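PDB 6TCV: endo-beta-N-acetylglucosaminidase F1 from Bacteroides thetaiotaomicron VPI-5482, which probably cleaves the chitobiose core of high-mannose N-glycans between the two N-acetylglucosamines, as endo-beta-N-acetylglucosaminidases do. Local coordinates for residues N207-A210 / P215-Q218; P304-A309 / Y334-V339; I435-K438 / T443-K446; S416-G421 / S428-P433. The protein carries 2 engineered substitutions. One frame throughout, in Å; residues are numbered along the deposited sequence. Where two conformers were deposited one is given.

Interaction 1: N207-A210 / P215-Q218; sequences NYDA and PRVQ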
loop_
_atom_site.group_PDB
_atom_site.type_symbol
_atom_site.label_atom_id
_atom_site.label_comp_id
_atom_site.label_asym_id
_atom_site.label_seq_id
_atom_site.Cartn_x
_atom_site.Cartn_y
_atom_site.Cartn_z
ATOM N N ASN A 207 0.900 -4.494 20.502
ATOM C CA ASN A 207 0.942 -4.524 21.957
ATOM C C ASN A 207 1.381 -5.923 22.375
ATOM O O ASN A 207 1.351 -6.881 21.582
ATOM C CB ASN A 207 -0.420 -4.245 22.565
ATOM C CG ASN A 207 -0.711 -2.770 22.621
ATOM O OD1 ASN A 207 -1.507 -2.240 21.811
ATOM N ND2 ASN A 207 -0.093 -2.083 23.569
ATOM N N TYR A 208 1.855 -6.037 23.620
ATOM C CA TYR A 208 2.257 -7.358 24.114
ATOM C C TYR A 208 0.981 -8.056 24.592
ATOM O O TYR A 208 0.204 -7.475 25.367
ATOM C CB TYR A 208 3.223 -7.238 25.284
ATOM C CG TYR A 208 3.934 -8.524 25.566
ATOM C CD1 TYR A 208 4.713 -9.077 24.576
ATOM C CD2 TYR A 208 3.798 -9.240 26.748
ATOM C CE1 TYR A 208 5.388 -10.263 24.738
ATOM C CE2 TYR A 208 4.484 -10.460 26.910
ATOM C CZ TYR A 208 5.252 -10.946 25.857
ATOM O OH TYR A 208 5.957 -12.162 26.008
ATOM N N ASP A 209 0.802 -9.319 24.217
ATOM C CA ASP A 209 -0.306 -10.139 24.741
ATOM C C ASP A 209 0.358 -10.977 25.819
ATOM O O ASP A 209 0.990 -12.009 25.571
ATOM C CB ASP A 209 -0.828 -11.015 23.598
ATOM C CG ASP A 209 -2.000 -11.858 23.997
ATOM O OD1 ASP A 209 -2.695 -12.312 23.032
ATOM O OD2 ASP A 209 -2.208 -12.095 25.187
ATOM N N ALA A 210 0.162 -10.540 27.059
ATOM C CA ALA A 210 0.828 -11.223 28.164
ATOM C C ALA A 210 0.342 -12.658 28.355
ATOM O O ALA A 210 1.109 -13.524 28.763
ATOM C CB ALA A 210 0.619 -10.426 29.475
ATOM N N PRO A 215 3.872 -10.577 21.030
ATOM C CA PRO A 215 3.196 -9.406 20.470
ATOM C C PRO A 215 1.944 -9.807 19.707
ATOM O O PRO A 215 1.840 -10.908 19.187
ATOM C CB PRO A 215 4.247 -8.841 19.488
ATOM C CG PRO A 215 5.573 -9.474 19.950
ATOM C CD PRO A 215 5.228 -10.779 20.463
ATOM N N ARG A 216 0.993 -8.883 19.599
ATOM C CA ARG A 216 -0.193 -9.095 18.774
ATOM C C ARG A 216 -0.615 -7.768 18.161
ATOM O O ARG A 216 -0.249 -6.681 18.629
ATOM C CB ARG A 216 -1.346 -9.608 19.643
ATOM C CG ARG A 216 -1.897 -8.593 20.673
ATOM C CD ARG A 216 -3.284 -8.908 21.359
ATOM N NE ARG A 216 -4.346 -9.180 20.418
ATOM C CZ ARG A 216 -5.311 -10.053 20.576
ATOM N NH1 ARG A 216 -5.372 -10.782 21.681
ATOM N NH2 ARG A 216 -6.239 -10.184 19.636
ATOM N N VAL A 217 -1.419 -7.888 17.106
ATOM C CA VAL A 217 -2.225 -6.767 16.639
ATOM C C VAL A 217 -3.333 -6.590 17.663
ATOM O O VAL A 217 -4.092 -7.530 17.970
ATOM C CB VAL A 217 -2.806 -7.085 15.261
ATOM C CG1 VAL A 217 -3.751 -5.991 14.779
ATOM C CG2 VAL A 217 -1.706 -7.303 14.263
ATOM N N GLN A 218 -3.450 -5.380 18.188
ATOM C CA GLN A 218 -4.465 -5.036 19.159
ATOM C C GLN A 218 -5.283 -3.907 18.567
ATOM O O GLN A 218 -4.750 -2.821 18.288
ATOM C CB GLN A 218 -3.792 -4.617 20.477
ATOM C CG GLN A 218 -4.810 -4.213 21.563
ATOM C CD GLN A 218 -4.169 -3.791 22.883
ATOM O OE1 GLN A 218 -3.541 -4.612 23.547
ATOM N NE2 GLN A 218 -4.371 -2.553 23.281
HETATM O O HOH W 1 -2.505 -7.097 23.985
#
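Strand 207-209 and strand 215-218, their short axes 4.5 Å apart at 117°, well away from straight antiparallel, form a beta hairpin in which strand 214-218 folds back on barrel strand 198-209 of the (beta/alpha)8-type catalytic domain, as in GH18 enzymes. N207 and R216 make the hydrogen-bonded pair: R216 N gives a bond of 2.8 Å to N207 O, and N207 N returns one of 3.1 Å to R216 O. In the adjoining non-hydrogen-bonded pair, Y208 and P215, the side chains diverge, although the Y208 ring swings back towards the proline; its hydroxyl bonds to N298. The extended Q218 chain reaches across and stacks its amide on that of N207, planes 11° apart. NE2 lies 3.2 Å from N207 OD1 but at a poor angle for a hydrogen bond; OD1 accepts from N251 ND2 instead. The hairpin thus holds the Q218 side chain about 6 Å from a bound mannose. The D209 carboxylate meets the R216 guanidinium in a long, weak salt bridge, 3.4 Å from OD1 to NH1. A bend at chi3 (-53°) carries R216 NE back to V217 O, 3.0 Å away. One water spans the strands, donating to Y208 O and, at 2.7 Å, to Q218 OE1.

Interaction 2: P304-A309 / Y334-V339; sequences PSTAAA and YGVATV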
loop_
_atom_site.group_PDB
_atom_site.type_symbol
_atom_site.label_atom_id
_atom_site.label_comp_id
_atom_site.label_asym_id
_atom_site.label_seq_id
_atom_site.Cartn_x
_atom_site.Cartn_y
_atom_site.Cartn_z
ATOM N N PRO A 304 15.923 -1.728 19.508
ATOM C CA PRO A 304 15.260 -1.003 18.409
ATOM C C PRO A 304 16.279 -0.606 17.341
ATOM O O PRO A 304 17.339 -0.054 17.657
ATOM C CB PRO A 304 14.662 0.233 19.087
ATOM C CG PRO A 304 14.600 -0.165 20.597
ATOM C CD PRO A 304 15.789 -1.048 20.810
ATOM N N SER A 305 15.949 -0.845 16.075
ATOM C CA SER A 305 16.860 -0.474 14.993
ATOM C C SER A 305 16.126 -0.468 13.654
ATOM O O SER A 305 15.120 -1.158 13.458
ATOM C CB SER A 305 18.042 -1.432 14.907
ATOM O OG SER A 305 17.648 -2.648 14.301
ATOM N N THR A 306 16.672 0.282 12.704
ATOM C CA THR A 306 16.184 0.211 11.334
ATOM C C THR A 306 16.358 -1.187 10.744
ATOM O O THR A 306 15.549 -1.585 9.912
ATOM C CB THR A 306 16.862 1.291 10.480
ATOM O OG1 THR A 306 18.263 1.182 10.629
ATOM C CG2 THR A 306 16.353 2.724 10.867
ATOM N N ALA A 307 17.323 -1.970 11.191
ATOM C CA ALA A 307 17.457 -3.328 10.667
ATOM C C ALA A 307 16.298 -4.205 11.130
ATOM O O ALA A 307 15.745 -4.989 10.350
ATOM C CB ALA A 307 18.776 -3.976 11.117
ATOM N N ALA A 308 15.843 -4.030 12.365
ATOM C CA ALA A 308 14.712 -4.811 12.840
ATOM C C ALA A 308 13.438 -4.398 12.130
ATOM O O ALA A 308 12.589 -5.239 11.819
ATOM C CB ALA A 308 14.555 -4.622 14.367
ATOM N N ALA A 309 13.272 -3.104 11.896
ATOM C CA ALA A 309 12.135 -2.609 11.134
ATOM C C ALA A 309 12.123 -3.169 9.720
ATOM O O ALA A 309 11.076 -3.596 9.205
ATOM C CB ALA A 309 12.148 -1.085 11.105
ATOM N N TYR A 334 12.467 3.117 8.915
ATOM C CA TYR A 334 12.917 3.166 7.527
ATOM C C TYR A 334 14.376 3.518 7.435
ATOM O O TYR A 334 14.838 4.395 8.141
ATOM C CB TYR A 334 12.128 4.241 6.777
ATOM C CG TYR A 334 12.402 4.368 5.299
ATOM C CD1 TYR A 334 12.015 3.382 4.385
ATOM C CD2 TYR A 334 13.015 5.491 4.810
ATOM C CE1 TYR A 334 12.209 3.524 3.026
ATOM C CE2 TYR A 334 13.262 5.656 3.422
ATOM C CZ TYR A 334 12.841 4.640 2.532
ATOM O OH TYR A 334 13.017 4.772 1.169
ATOM N N GLY A 335 15.081 2.865 6.535
ATOM C CA GLY A 335 16.454 3.236 6.239
ATOM C C GLY A 335 17.374 2.119 5.813
ATOM O O GLY A 335 18.340 2.404 5.100
ATOM N N VAL A 336 17.113 0.897 6.190
ATOM C CA VAL A 336 17.918 -0.251 5.758
ATOM C C VAL A 336 17.375 -0.780 4.449
ATOM O O VAL A 336 16.171 -1.033 4.308
ATOM C CB VAL A 336 17.918 -1.333 6.850
ATOM C CG1 VAL A 336 18.422 -2.668 6.308
ATOM C CG2 VAL A 336 18.780 -0.878 7.992
ATOM N N ALA A 337 18.255 -0.973 3.481
ATOM C CA ALA A 337 17.825 -1.139 2.104
ATOM C C ALA A 337 17.923 -2.578 1.614
ATOM O O ALA A 337 17.528 -2.856 0.463
ATOM C CB ALA A 337 18.709 -0.243 1.216
ATOM N N THR A 338 18.369 -3.502 2.461
ATOM C CA THR A 338 18.523 -4.892 2.049
ATOM C C THR A 338 18.204 -5.790 3.241
ATOM O O THR A 338 18.692 -5.545 4.355
ATOM C CB THR A 338 19.967 -5.142 1.585
ATOM O OG1 THR A 338 20.403 -4.071 0.739
ATOM C CG2 THR A 338 20.039 -6.404 0.768
ATOM N N VAL A 339 17.462 -6.858 2.997
ATOM C CA VAL A 339 17.214 -7.919 3.976
ATOM C C VAL A 339 17.423 -9.234 3.270
ATOM O O VAL A 339 16.822 -9.473 2.219
ATOM C CB VAL A 339 15.800 -7.869 4.574
ATOM C CG1 VAL A 339 15.582 -9.033 5.523
ATOM C CG2 VAL A 339 15.566 -6.571 5.281
HETATM O O HOH W 2 14.804 0.131 7.896
#
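The carbonyl oxygen of T306, in the first turn of helix 306-319, accepts a hydrogen bond of 2.8 Å from a water, and the same water accepts from V336 N at 3.0 Å. This water bridge links the start of the helix to the loop 334-337, which follows strand 324-329 in the beta/alpha barrel of the catalytic domain; helix and strand are successive elements of that barrel. Around the water the contact is carried by a valine methyl against the threonine and alanine of the first turn. V336 points its side chain at the helix and lays CG2 against T306, 3.4 Å from OG1, while the same methyl reaches A307 CB at 4.4 Å. Two torsions set this up: T306 holds OG1 between its backbone N and carbonyl carbon (chi1 53°), facing the valine methyl, and V336 has CG1 anti to its N (chi1 165°), leaving CG2 as the branch that touches. The other branch of the threonine, CG2, rests 3.5 Å from Y334 O. Y334 thus takes part through its backbone; its ring turns from the helix, packs edge-to-face with Y360 and hydrogen-bonds through OH to Y360 O. Beyond it, G335 turns the chain with a positive phi. A310, in the next turn of the helix, touches both V336 and V339. S305 is the N-cap of the helix: its OG accepts from A308 N at 3.0 Å, with an N-H...O angle of 157°.

Interaction 3: I435-K438 / T443-K446; sequences IFYK and TPYK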
loop_
_atom_site.group_PDB
_atom_site.type_symbol
_atom_site.label_atom_id
_atom_site.label_comp_id
_atom_site.label_asym_id
_atom_site.label_seq_id
_atom_site.Cartn_x
_atom_site.Cartn_y
_atom_site.Cartn_z
ATOM N N ILE A 435 -20.968 15.774 -0.031
ATOM C CA ILE A 435 -21.448 14.888 1.020
ATOM C C ILE A 435 -20.334 14.613 2.023
ATOM O O ILE A 435 -19.161 14.893 1.799
ATOM C CB ILE A 435 -22.058 13.560 0.513
ATOM C CG1 ILE A 435 -21.151 12.852 -0.506
ATOM C CG2 ILE A 435 -23.470 13.802 -0.087
ATOM C CD1 ILE A 435 -19.836 12.310 -0.029
ATOM N N PHE A 436 -20.740 14.035 3.143
ATOM C CA PHE A 436 -19.836 13.562 4.182
ATOM C C PHE A 436 -20.535 12.426 4.920
ATOM O O PHE A 436 -21.738 12.198 4.757
ATOM C CB PHE A 436 -19.421 14.705 5.147
ATOM C CG PHE A 436 -20.465 15.051 6.178
ATOM C CD1 PHE A 436 -21.535 15.885 5.842
ATOM C CD2 PHE A 436 -20.404 14.523 7.470
ATOM C CE1 PHE A 436 -22.509 16.175 6.769
ATOM C CE2 PHE A 436 -21.392 14.826 8.372
ATOM C CZ PHE A 436 -22.432 15.613 7.997
ATOM N N TYR A 437 -19.764 11.727 5.735
ATOM C CA TYR A 437 -20.233 10.589 6.519
ATOM C C TYR A 437 -19.925 10.834 7.988
ATOM O O TYR A 437 -18.855 11.333 8.337
ATOM C CB TYR A 437 -19.554 9.304 6.058
ATOM C CG TYR A 437 -19.965 8.925 4.637
ATOM C CD1 TYR A 437 -19.359 9.488 3.529
ATOM C CD2 TYR A 437 -20.915 7.974 4.440
ATOM C CE1 TYR A 437 -19.718 9.113 2.246
ATOM C CE2 TYR A 437 -21.286 7.587 3.142
ATOM C CZ TYR A 437 -20.663 8.170 2.069
ATOM O OH TYR A 437 -21.057 7.752 0.796
ATOM N N LYS A 438 -20.857 10.421 8.818
ATOM C CA LYS A 438 -20.716 10.425 10.263
ATOM C C LYS A 438 -20.063 9.143 10.748
ATOM O O LYS A 438 -20.139 8.100 10.106
ATOM C CB LYS A 438 -22.081 10.639 10.957
ATOM C CG LYS A 438 -22.756 11.963 10.614
ATOM C CD LYS A 438 -24.018 12.180 11.440
ATOM C CE LYS A 438 -24.581 13.583 11.118
ATOM N NZ LYS A 438 -25.694 13.755 12.085
ATOM N N THR A 443 -24.612 6.112 5.992
ATOM C CA THR A 443 -25.508 7.009 5.253
ATOM C C THR A 443 -24.771 8.244 4.748
ATOM O O THR A 443 -24.123 8.933 5.532
ATOM C CB THR A 443 -26.602 7.509 6.185
ATOM O OG1 THR A 443 -27.292 6.392 6.733
ATOM C CG2 THR A 443 -27.610 8.328 5.380
ATOM N N PRO A 444 -24.845 8.577 3.460
ATOM C CA PRO A 444 -24.255 9.840 2.991
ATOM C C PRO A 444 -25.108 11.028 3.416
ATOM O O PRO A 444 -26.315 11.067 3.141
ATOM C CB PRO A 444 -24.285 9.697 1.460
ATOM C CG PRO A 444 -24.665 8.310 1.188
ATOM C CD PRO A 444 -25.315 7.718 2.366
ATOM N N TYR A 445 -24.497 11.984 4.088
ATOM C CA TYR A 445 -25.145 13.214 4.534
ATOM C C TYR A 445 -24.741 14.397 3.670
ATOM O O TYR A 445 -23.658 14.425 3.090
ATOM C CB TYR A 445 -24.824 13.518 5.981
ATOM C CG TYR A 445 -25.443 12.541 6.939
ATOM C CD1 TYR A 445 -26.788 12.634 7.291
ATOM C CD2 TYR A 445 -24.723 11.488 7.460
ATOM C CE1 TYR A 445 -27.358 11.718 8.184
ATOM C CE2 TYR A 445 -25.276 10.610 8.358
ATOM C CZ TYR A 445 -26.586 10.691 8.676
ATOM O OH TYR A 445 -27.153 9.784 9.562
ATOM N N LYS A 446 -25.611 15.416 3.655
ATOM C CA LYS A 446 -25.366 16.577 2.805
ATOM C C LYS A 446 -24.358 17.507 3.479
ATOM O O LYS A 446 -24.515 17.885 4.640
ATOM C CB LYS A 446 -26.669 17.352 2.631
ATOM C CG LYS A 446 -26.562 18.428 1.574
ATOM C CD LYS A 446 -27.943 19.120 1.349
ATOM C CE LYS A 446 -27.835 20.357 0.489
ATOM N NZ LYS A 446 -29.077 20.414 -0.404
HETATM O O HOH W 3 -22.704 8.679 7.754
HETATM O O HOH W 4 -27.850 11.295 11.840
#
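The Y445 ring is covered on both faces: K438 CE sits over the centre of one, 4.1 Å from the ring centroid, and the methyl CG2 of T443 lies near the rim of the other, while F436 O approaches the edge. K438 runs its extended chain across the ring at about a right angle, so that NZ also stands over the face, a cation-pi contact of 4.8 Å to the centroid. A water links K438 NZ to Y445 OH, and the phenol has a further partner in D441. The F436 ring takes Y445 CB over one face in a CH-pi contact, 4.0 Å from its centroid, and K446 O in its plane at the edge. Y437 lies side by side with P444, whose CA makes a CH-pi contact over the tyrosine face. In the backbone, F436 and Y445 form the hydrogen-bonded pair: F436 N bonds to Y445 O at 2.9 Å and Y445 N to F436 O at 2.8 Å. Past this pair a water bridges K438 N and T443 O, 2.6 Å from the latter. S186, N183 and N180 bind the backbone of 435-438, tying it to the distant loop that follows strand 169-175. Together these contacts make a short antiparallel beta hairpin near the C-terminus, with cross-strand CH-pi and cation-pi contacts.

Interaction 4: S416-G421 / S428-P433; sequences SRLQGG and SNVAAP. With GOL (glycerol), chain D.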
loop_
_atom_site.group_PDB
_atom_site.type_symbol
_atom_site.label_atom_id
_atom_site.label_comp_id
_atom_site.label_asym_id
_atom_site.label_seq_id
_atom_site.Cartn_x
_atom_site.Cartn_y
_atom_site.Cartn_z
ATOM N N SER A 416 -9.424 23.953 0.772
ATOM C CA SER A 416 -8.641 25.128 0.405
ATOM C C SER A 416 -7.222 24.710 0.030
ATOM O O SER A 416 -6.652 25.229 -0.942
ATOM C CB SER A 416 -8.650 26.202 1.517
ATOM O OG SER A 416 -7.757 25.962 2.608
ATOM N N ARG A 417 -6.668 23.734 0.744
ATOM C CA ARG A 417 -5.302 23.307 0.545
ATOM C C ARG A 417 -5.149 22.380 -0.645
ATOM O O ARG A 417 -4.004 22.038 -0.992
ATOM C CB ARG A 417 -4.779 22.648 1.828
ATOM C CG ARG A 417 -4.741 23.598 3.006
ATOM C CD ARG A 417 -4.498 22.844 4.293
ATOM N NE ARG A 417 -3.122 22.315 4.334
ATOM C CZ ARG A 417 -2.659 21.576 5.341
ATOM N NH1 ARG A 417 -3.471 21.278 6.345
ATOM N NH2 ARG A 417 -1.408 21.173 5.333
ATOM N N LEU A 418 -6.228 22.074 -1.342
ATOM C CA LEU A 418 -6.201 21.217 -2.533
ATOM C C LEU A 418 -6.527 22.041 -3.774
ATOM O O LEU A 418 -6.653 21.465 -4.854
ATOM C CB LEU A 418 -7.185 20.042 -2.411
ATOM C CG LEU A 418 -6.923 19.124 -1.229
ATOM C CD1 LEU A 418 -7.985 18.091 -1.079
ATOM C CD2 LEU A 418 -5.546 18.425 -1.389
ATOM N N GLN A 419 -6.673 23.346 -3.683
ATOM C CA GLN A 419 -6.948 24.153 -4.864
ATOM C C GLN A 419 -5.763 24.196 -5.819
ATOM O O GLN A 419 -4.615 24.259 -5.400
ATOM C CB GLN A 419 -7.298 25.582 -4.429
ATOM C CG GLN A 419 -8.623 25.641 -3.744
ATOM C CD GLN A 419 -8.992 26.993 -3.203
ATOM O OE1 GLN A 419 -8.218 27.949 -3.258
ATOM N NE2 GLN A 419 -10.205 27.078 -2.698
ATOM N N GLY A 420 -6.057 24.185 -7.122
ATOM C CA GLY A 420 -5.037 24.385 -8.141
ATOM C C GLY A 420 -4.201 23.162 -8.512
ATOM O O GLY A 420 -3.792 23.000 -9.674
ATOM N N GLY A 421 -3.896 22.307 -7.545
ATOM C CA GLY A 421 -2.976 21.210 -7.809
ATOM C C GLY A 421 -3.535 20.178 -8.771
ATOM O O GLY A 421 -2.798 19.602 -9.599
ATOM N N SER A 428 -7.641 18.257 -14.004
ATOM C CA SER A 428 -8.967 18.468 -13.414
ATOM C C SER A 428 -8.778 18.826 -11.953
ATOM O O SER A 428 -8.174 18.066 -11.201
ATOM C CB SER A 428 -9.768 17.166 -13.593
ATOM O OG SER A 428 -11.132 17.272 -13.155
ATOM N N ASN A 429 -9.266 19.992 -11.534
ATOM C CA ASN A 429 -9.134 20.397 -10.153
ATOM C C ASN A 429 -10.033 19.564 -9.248
ATOM O O ASN A 429 -11.060 19.019 -9.679
ATOM C CB ASN A 429 -9.505 21.882 -10.021
ATOM C CG ASN A 429 -8.341 22.801 -10.316
ATOM O OD1 ASN A 429 -7.222 22.573 -9.823
ATOM N ND2 ASN A 429 -8.591 23.849 -11.076
ATOM N N VAL A 430 -9.680 19.524 -7.957
ATOM C CA VAL A 430 -10.548 18.917 -6.951
ATOM C C VAL A 430 -11.851 19.694 -6.870
ATOM O O VAL A 430 -11.870 20.942 -6.889
ATOM C CB VAL A 430 -9.835 18.902 -5.612
ATOM C CG1 VAL A 430 -10.725 18.351 -4.540
ATOM C CG2 VAL A 430 -8.535 18.089 -5.726
ATOM N N ALA A 431 -12.967 18.973 -6.843
ATOM C CA ALA A 431 -14.284 19.584 -6.737
ATOM C C ALA A 431 -14.633 19.857 -5.265
ATOM O O ALA A 431 -14.228 19.142 -4.364
ATOM C CB ALA A 431 -15.347 18.603 -7.274
ATOM N N ALA A 432 -15.464 20.880 -5.068
ATOM C CA ALA A 432 -15.989 21.131 -3.738
ATOM C C ALA A 432 -16.814 19.947 -3.251
ATOM O O ALA A 432 -17.546 19.350 -4.041
ATOM C CB ALA A 432 -16.849 22.389 -3.741
ATOM N N PRO A 433 -16.724 19.591 -1.969
ATOM C CA PRO A 433 -17.479 18.448 -1.456
ATOM C C PRO A 433 -18.959 18.740 -1.334
ATOM O O PRO A 433 -19.397 19.849 -1.008
ATOM C CB PRO A 433 -16.904 18.189 -0.067
ATOM C CG PRO A 433 -16.425 19.519 0.363
ATOM C CD PRO A 433 -15.889 20.202 -0.898
HETATM C C1 GOL D . -10.414 22.648 -4.349
HETATM O O1 GOL D . -10.089 22.707 -5.809
HETATM C C2 GOL D . -11.694 23.593 -4.273
HETATM O O2 GOL D . -11.333 24.959 -4.292
HETATM C C3 GOL D . -12.578 23.233 -3.155
HETATM O O3 GOL D . -13.807 23.867 -3.318
HETATM O O HOH W 5 -7.214 20.993 -7.481
#
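V430 lays its methyl CG2 against L418, 4.1 Å from CB and 4.0 Å from the carbonyl O, the main apolar overlap between these two loops. The valine's chi1 of 177° sends CG1 elsewhere and turns CG2 to the leucine. Beside this patch a water ties three groups together: it donates to L418 O at 2.7 Å and to N429 OD1 at 2.8 Å, and accepts from V430 N at 2.9 Å. N429 OD1 comes up to the backbone of G420, 3.3 Å from CA, and also accepts from E423 N within the first turn of the intervening helix 421-426, so one amide oxygen serves both the water and the helix start. A glycerol, probably from the crystallisation liquor, lies beside V430 and gives a hydrogen bond from O1 to V430 O, 2.7 Å long. On the protein side, F415 of helix 411-416 packs on V430. S416 to Q419 form a type I beta turn, and the two loops that flank the short helix 421-426 are drawn together by a water bridge and a small apolar contact.

All four contacts lie towards the periphery of the chain, 18 to 26 Å from its centre, and each is partly buried. Interactions 1 and 3 are beta hairpins closed by paired backbone bonds; the first extends the large sheet and brings Q218 to about 6 Å from a bound mannose, whereas the second is a separate two-stranded sheet with aromatic and cation-pi packing. Interactions 2 and 4 join loop to helix start or loop to loop, using a bridging water and a valine methyl in place of direct backbone bonds. Interactions 3 and 4 adjoin in sequence, their centres 19 Å apart on one side of the molecule; interaction 2 lies opposite interaction 3.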